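PDB 3GMG: uncharacterized protein Rv1825/MT1873 from Mycobacterium tuberculosis, which is of unknown function but belongs to the DUF881 (UPF0749) family of bacterial proteins and is probably associated with the cell membrane, here as its C-terminal part. Local coordinates for residues A22-S25 against I26-G29; I55-I58 against N59-A63; L93-T97 against K98-P102. One frame throughout, in Å; residues are numbered along the deposited sequence.

Interaction 1. Residues A22-S25 against I26-G29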
loop_
_atom_site.group_PDB
_atom_site.type_symbol
_atom_site.label_atom_id
_atom_site.label_comp_id
_atom_site.label_asym_id
_atom_site.label_seq_id
_atom_site.Cartn_x
_atom_site.Cartn_y
_atom_site.Cartn_z
ATOM N N ALA A 22 3.729 -20.331 2.663
ATOM C CA ALA A 22 2.292 -20.118 2.809
ATOM C C ALA A 22 1.989 -18.749 3.420
ATOM O O ALA A 22 1.114 -18.031 2.932
ATOM C CB ALA A 22 1.661 -21.236 3.649
ATOM N N ALA A 23 2.718 -18.383 4.476
ATOM C CA ALA A 23 2.509 -17.098 5.148
ATOM C C ALA A 23 2.741 -15.942 4.178
ATOM O O ALA A 23 1.901 -15.050 4.055
ATOM C CB ALA A 23 3.421 -16.966 6.358
ATOM N N LEU A 24 3.870 -15.982 3.478
ATOM C CA LEU A 24 4.204 -14.977 2.461
ATOM C C LEU A 24 3.139 -14.938 1.375
ATOM O O LEU A 24 2.704 -13.861 0.957
ATOM C CB LEU A 24 5.578 -15.288 1.843
ATOM C CG LEU A 24 6.160 -14.336 0.795
ATOM C CD1 LEU A 24 6.354 -12.917 1.335
ATOM C CD2 LEU A 24 7.491 -14.896 0.276
ATOM N N SER A 25 2.712 -16.119 0.929
ATOM C CA SER A 25 1.763 -16.216 -0.169
ATOM C C SER A 25 0.412 -15.644 0.227
ATOM O O SER A 25 -0.259 -14.996 -0.587
ATOM C CB SER A 25 1.618 -17.662 -0.638
ATOM O OG SER A 25 2.837 -18.102 -1.214
ATOM N N ILE A 26 0.017 -15.845 1.482
ATOM C CA ILE A 26 -1.222 -15.228 1.963
ATOM C C ILE A 26 -1.073 -13.715 2.057
ATOM O O ILE A 26 -1.948 -12.972 1.599
ATOM C CB ILE A 26 -1.696 -15.809 3.303
ATOM C CG1 ILE A 26 -2.169 -17.251 3.113
ATOM C CG2 ILE A 26 -2.844 -14.940 3.876
ATOM C CD1 ILE A 26 -2.413 -17.970 4.433
ATOM N N LEU A 27 0.027 -13.252 2.647
ATOM C CA LEU A 27 0.288 -11.810 2.796
ATOM C C LEU A 27 0.148 -11.042 1.481
ATOM O O LEU A 27 -0.475 -9.989 1.414
ATOM C CB LEU A 27 1.702 -11.587 3.348
ATOM C CG LEU A 27 2.221 -10.147 3.383
ATOM C CD1 LEU A 27 1.462 -9.362 4.425
ATOM C CD2 LEU A 27 3.733 -10.138 3.644
ATOM N N VAL A 28 0.753 -11.579 0.433
ATOM C CA VAL A 28 0.830 -10.870 -0.831
ATOM C C VAL A 28 -0.366 -11.155 -1.732
ATOM O O VAL A 28 -0.475 -10.582 -2.822
ATOM C CB VAL A 28 2.182 -11.161 -1.521
ATOM C CG1 VAL A 28 3.317 -10.948 -0.531
ATOM C CG2 VAL A 28 2.215 -12.568 -2.104
ATOM N N GLY A 29 -1.294 -11.992 -1.265
ATOM C CA GLY A 29 -2.503 -12.302 -2.015
ATOM C C GLY A 29 -2.281 -13.293 -3.145
ATOM O O GLY A 29 -3.067 -13.357 -4.102
#

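Interaction 2. Residues I55-I58 against N59-A63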
loop_
_atom_site.group_PDB
_atom_site.type_symbol
_atom_site.label_atom_id
_atom_site.label_comp_id
_atom_site.label_asym_id
_atom_site.label_seq_id
_atom_site.Cartn_x
_atom_site.Cartn_y
_atom_site.Cartn_z
ATOM N N ILE A 55 -13.342 2.691 0.350
ATOM C CA ILE A 55 -11.975 2.834 0.844
ATOM C C ILE A 55 -11.971 2.872 2.386
ATOM O O ILE A 55 -11.130 2.233 3.031
ATOM C CB ILE A 55 -11.299 4.105 0.278
ATOM C CG1 ILE A 55 -11.055 3.953 -1.220
ATOM C CG2 ILE A 55 -9.994 4.383 1.019
ATOM C CD1 ILE A 55 -10.930 5.279 -1.951
ATOM N N ASP A 56 -12.916 3.601 2.978
ATOM C CA ASP A 56 -13.076 3.627 4.448
ATOM C C ASP A 56 -13.370 2.232 5.038
ATOM O O ASP A 56 -12.846 1.871 6.100
ATOM C CB ASP A 56 -14.195 4.587 4.883
ATOM C CG ASP A 56 -13.841 6.065 4.693
ATOM O OD1 ASP A 56 -12.665 6.412 4.462
ATOM O OD2 ASP A 56 -14.786 6.885 4.770
ATOM N N VAL A 57 -14.208 1.436 4.368
ATOM C CA VAL A 57 -14.492 0.079 4.837
ATOM C C VAL A 57 -13.178 -0.705 4.916
ATOM O O VAL A 57 -12.887 -1.368 5.913
ATOM C CB VAL A 57 -15.481 -0.671 3.891
ATOM C CG1 VAL A 57 -15.512 -2.174 4.220
ATOM C CG2 VAL A 57 -16.884 -0.094 3.961
ATOM N N ILE A 58 -12.395 -0.636 3.859
ATOM C CA ILE A 58 -11.144 -1.395 3.770
ATOM C C ILE A 58 -10.189 -0.945 4.874
ATOM O O ILE A 58 -9.581 -1.768 5.560
ATOM C CB ILE A 58 -10.487 -1.219 2.384
ATOM C CG1 ILE A 58 -11.350 -1.854 1.287
ATOM C CG2 ILE A 58 -9.091 -1.848 2.346
ATOM C CD1 ILE A 58 -10.932 -1.418 -0.102
ATOM N N ASN A 59 -10.060 0.362 5.044
ATOM C CA ASN A 59 -9.107 0.882 6.025
ATOM C C ASN A 59 -9.549 0.617 7.455
ATOM O O ASN A 59 -8.715 0.378 8.338
ATOM C CB ASN A 59 -8.870 2.378 5.796
ATOM C CG ASN A 59 -7.958 2.645 4.611
ATOM O OD1 ASN A 59 -7.094 1.821 4.299
ATOM N ND2 ASN A 59 -8.126 3.793 3.966
ATOM N N GLU A 60 -10.852 0.633 7.718
ATOM C CA GLU A 60 -11.367 0.267 9.033
ATOM C C GLU A 60 -11.053 -1.203 9.344
ATOM O O GLU A 60 -10.637 -1.550 10.445
ATOM C CB GLU A 60 -12.875 0.541 9.149
ATOM C CG GLU A 60 -13.168 2.028 9.236
ATOM C CD GLU A 60 -14.616 2.379 9.025
ATOM O OE1 GLU A 60 -15.489 1.531 9.301
ATOM O OE2 GLU A 60 -14.871 3.515 8.561
ATOM N N LEU A 61 -11.253 -2.082 8.368
ATOM C CA LEU A 61 -10.969 -3.498 8.556
ATOM C C LEU A 61 -9.473 -3.737 8.773
ATOM O O LEU A 61 -9.096 -4.535 9.626
ATOM C CB LEU A 61 -11.491 -4.337 7.374
ATOM C CG LEU A 61 -13.020 -4.390 7.247
ATOM C CD1 LEU A 61 -13.379 -4.977 5.871
ATOM C CD2 LEU A 61 -13.639 -5.180 8.396
ATOM N N ARG A 62 -8.647 -3.048 7.994
ATOM C CA ARG A 62 -7.196 -3.117 8.197
ATOM C C ARG A 62 -6.817 -2.646 9.582
ATOM O O ARG A 62 -5.985 -3.289 10.249
ATOM C CB ARG A 62 -6.475 -2.266 7.181
ATOM C CG ARG A 62 -6.478 -2.824 5.832
ATOM C CD ARG A 62 -5.876 -1.820 4.888
ATOM N NE ARG A 62 -5.654 -2.374 3.567
ATOM C CZ ARG A 62 -5.592 -1.667 2.445
ATOM N NH1 ARG A 62 -5.760 -0.349 2.456
ATOM N NH2 ARG A 62 -5.377 -2.289 1.299
ATOM N N ALA A 63 -7.422 -1.543 10.032
ATOM C CA ALA A 63 -7.151 -1.007 11.375
ATOM C C ALA A 63 -7.366 -2.107 12.403
ATOM O O ALA A 63 -6.480 -2.369 13.220
ATOM C CB ALA A 63 -8.020 0.235 11.692
HETATM O O HOH W 1 -10.154 5.674 5.022
#

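Interaction 3. Residues L93-T97 against K98-P102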
loop_
_atom_site.group_PDB
_atom_site.type_symbol
_atom_site.label_atom_id
_atom_site.label_comp_id
_atom_site.label_asym_id
_atom_site.label_seq_id
_atom_site.Cartn_x
_atom_site.Cartn_y
_atom_site.Cartn_z
ATOM N N LEU A 93 -18.552 1.001 -8.931
ATOM C CA LEU A 93 -17.244 1.189 -8.319
ATOM C C LEU A 93 -16.220 0.278 -8.989
ATOM O O LEU A 93 -16.430 -0.943 -9.054
ATOM C CB LEU A 93 -17.310 0.840 -6.828
ATOM C CG LEU A 93 -18.273 1.637 -5.957
ATOM C CD1 LEU A 93 -18.168 1.178 -4.511
ATOM C CD2 LEU A 93 -18.012 3.130 -6.025
ATOM N N THR A 94 -15.118 0.842 -9.476
ATOM C CA THR A 94 -14.051 0.052 -10.071
ATOM C C THR A 94 -12.991 -0.173 -8.999
ATOM O O THR A 94 -12.376 0.772 -8.503
ATOM C CB THR A 94 -13.432 0.741 -11.322
ATOM O OG1 THR A 94 -14.474 1.009 -12.268
ATOM C CG2 THR A 94 -12.384 -0.143 -11.975
ATOM N N VAL A 95 -12.806 -1.437 -8.630
ATOM C CA VAL A 95 -11.805 -1.835 -7.647
ATOM C C VAL A 95 -10.743 -2.669 -8.361
ATOM O O VAL A 95 -11.038 -3.756 -8.866
ATOM C CB VAL A 95 -12.435 -2.661 -6.497
ATOM C CG1 VAL A 95 -11.404 -2.906 -5.403
ATOM C CG2 VAL A 95 -13.670 -1.950 -5.910
ATOM N N ASP A 96 -9.520 -2.151 -8.451
ATOM C CA ASP A 96 -8.428 -2.834 -9.160
ATOM C C ASP A 96 -8.861 -3.371 -10.543
ATOM O O ASP A 96 -8.675 -4.540 -10.870
ATOM C CB ASP A 96 -7.854 -3.946 -8.274
ATOM C CG ASP A 96 -7.196 -3.404 -7.019
ATOM O OD1 ASP A 96 -6.971 -2.177 -6.938
ATOM O OD2 ASP A 96 -6.903 -4.203 -6.106
ATOM N N THR A 97 -9.470 -2.483 -11.324
ATOM C CA THR A 97 -9.944 -2.746 -12.698
ATOM C C THR A 97 -11.268 -3.490 -12.798
ATOM O O THR A 97 -11.827 -3.580 -13.895
ATOM C CB THR A 97 -8.911 -3.490 -13.614
ATOM O OG1 THR A 97 -8.961 -4.902 -13.377
ATOM C CG2 THR A 97 -7.491 -2.952 -13.423
ATOM N N LYS A 98 -11.786 -4.023 -11.691
ATOM C CA LYS A 98 -13.065 -4.717 -11.729
ATOM C C LYS A 98 -14.205 -3.793 -11.353
ATOM O O LYS A 98 -14.207 -3.190 -10.274
ATOM C CB LYS A 98 -13.043 -5.934 -10.811
ATOM C CG LYS A 98 -11.994 -6.942 -11.227
ATOM C CD LYS A 98 -12.336 -8.311 -10.737
ATOM C CE LYS A 98 -11.274 -9.304 -11.143
ATOM N NZ LYS A 98 -11.393 -10.543 -10.351
ATOM N N VAL A 99 -15.182 -3.683 -12.252
ATOM C CA VAL A 99 -16.340 -2.841 -12.034
ATOM C C VAL A 99 -17.384 -3.630 -11.251
ATOM O O VAL A 99 -17.818 -4.710 -11.672
ATOM C CB VAL A 99 -16.932 -2.307 -13.360
ATOM C CG1 VAL A 99 -18.118 -1.402 -13.073
ATOM C CG2 VAL A 99 -15.843 -1.575 -14.180
ATOM N N LEU A 100 -17.760 -3.081 -10.096
ATOM C CA LEU A 100 -18.689 -3.704 -9.171
ATOM C C LEU A 100 -19.922 -2.836 -9.008
ATOM O O LEU A 100 -19.834 -1.598 -9.036
ATOM C CB LEU A 100 -18.028 -3.869 -7.791
ATOM C CG LEU A 100 -16.721 -4.653 -7.711
ATOM C CD1 LEU A 100 -16.313 -4.821 -6.249
ATOM C CD2 LEU A 100 -16.822 -6.013 -8.377
ATOM N N SER A 101 -21.070 -3.475 -8.819
ATOM C CA SER A 101 -22.329 -2.786 -8.559
ATOM C C SER A 101 -23.029 -3.383 -7.354
ATOM O O SER A 101 -22.879 -4.572 -7.074
ATOM C CB SER A 101 -23.233 -2.877 -9.786
ATOM O OG SER A 101 -22.600 -2.206 -10.853
ATOM N N PRO A 102 -23.792 -2.566 -6.617
ATOM C CA PRO A 102 -24.374 -3.085 -5.375
ATOM C C PRO A 102 -25.511 -4.087 -5.609
ATOM O O PRO A 102 -26.132 -4.087 -6.699
ATOM C CB PRO A 102 -24.876 -1.832 -4.652
ATOM C CG PRO A 102 -25.109 -0.852 -5.770
ATOM C CD PRO A 102 -24.107 -1.141 -6.833
#

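Interaction 1. Residues A22-S25 against I26-G29
L24 and V28, one helical turn apart, set their branched ends against each other at a slant, L24 CD1 lying 4.1 Å from V28 CG1. L24 swings its CG anti to the backbone N (chi1 -177°), which carries CD1 along the helix surface toward the C-terminal end. V28 answers with both branches: CG1 and CG2 both lie against the carbonyl oxygen of L24, with CG1 3.3 Å from L24 O, and so crowd close to the atom that V28 N uses as its acceptor. L27 stands further round the helix, and its CD2 is only a loose neighbour of L24 CD1. On another flank I26 lays its CG1 branch back over the preceding turn, 3.4 Å from A22 O, while its own amide binds that same oxygen.

Beneath the side chains run three successive i to i+4 bonds, of which I26 N to A22 O is the shortest at 2.8 Å and L27 N to A23 O the straightest, at 168° about the hydrogen. The helix then stops. G29 takes a positive phi of 78° and closes a Schellman motif, its amide donating to I26 O at 3.1 Å; its backbone is bonded in turn to R150. The hydroxyl of S25 turns back to L21 O, so this buried polar group is satisfied within its own helix. L24 and V28 also pack on A30 and L24 of the second subunit, respectively. With carbonyls bonded by amides and overlaid by aliphatic branches, the helix end offers its partner subunit a largely apolar surface.

Interaction 2. Residues I55-I58 against N59-A63
Water 1 is gripped by two side chains one turn apart, donating to D56 OD1 at 2.7 Å and accepting from N59 ND2 at 3.0 Å. It joins a carboxylate and an amide that do not meet directly. The other end of the amide is held too: N59 OD1 receives R62 NH1 at 3.1 Å, the oxygen lying 15° out of the guanidinium plane. With both ends engaged, the rotation of the N59 amide is probably fixed. I55 runs alongside N59, its CG2 methyl 3.5 Å from ND2. I58 and R62 lie side by side; the arginine chain is extended from CG to NE, and I58 CG2 sits over the centre of one guanidinium face, 3.5 Å above its plane. Four i to i+4 backbone bonds run beneath, from I55 O–N59 N to I58 O–R62 N. D56, N59 and R62 make a polar run along helix 51-63, with I55 and I58 beside it, while V57 CG1 meets L61 CD1 at 3.9 Å in an apolar pair. I58 and L61 reach strand 68-72 at I71 and I69, L61 also touches helix 112-119, V57 and D56 pack on A125, whose amide, at the start of helix 125-131, donates to E60 OE2.

Interaction 3. Residues L93-T97 against K98-P102
V95 and L100 both hold a branch anti to the carbonyl carbon, CG2 in V95 and CG in L100 (chi1 -57°), and these settings bring their methyls together diagonally across the two strands, V95 CG2 lying 3.9 Å from L100 CD1. The pair is not directly cross-strand: L100 faces L93, and V95 faces K98. On the other face of the sheet T94 and V99 do stand opposite each other, as a non-hydrogen-bonded pair, and T94 OG1 lies against V99 CG2 at 3.5 Å.

The backbone carries the polar part of the contact. L93 and L100 exchange two bonds, the shorter from L100 N to L93 O at 2.7 Å, and V95 and K98 exchange two more. Within the second pair K98 N reaches V95 O from well above the carbonyl plane, 57° out of it, as the chain reverses there. Between the two pairs the CA atoms of V99 and T94 make CA-H...O contacts with L93 O and K98 O.

At the bend D96 and T97 both have positive phi. T97 OG1 approaches D96 O in the carbonyl plane, on a lone pair; at 2.5 Å the bond is unusually short, and its strength is uncertain. The D96 carboxylate binds T84 OG1 and the amide of W85, and K98 NZ bonds to S77 O, so the bend is tied to the chain around it. L93 packs on P51 and M54 of helix 51-63. The whole is a 2:2 beta hairpin, its two-residue loop D96-T97 forming a type I' turn suited to the right-handed twist of antiparallel strands.

Overall arrangement
All three contacts are local and partly buried, yet their settings differ. Interaction 1 closes helix 20-27 at the subunit interface, and its side-chain packing is mainly aliphatic. Interaction 2, the closest of the three to the middle of the chain, belongs to helix 51-63, which has aliphatic side chains and one bonded carboxylate toward the sheet and helices, and water, amide and guanidinium elsewhere. Interaction 3 is held mostly by backbone bonds, its turn the more exposed. L93 packs on P51 and M54 at the start of helix 51-63, but interactions 2 and 3 do not touch, their nearest atoms being about 6 Å apart. R150, bonded to the backbone of G29, also makes a long, weak ion pair with D96, a slight bridge between interactions 1 and 3.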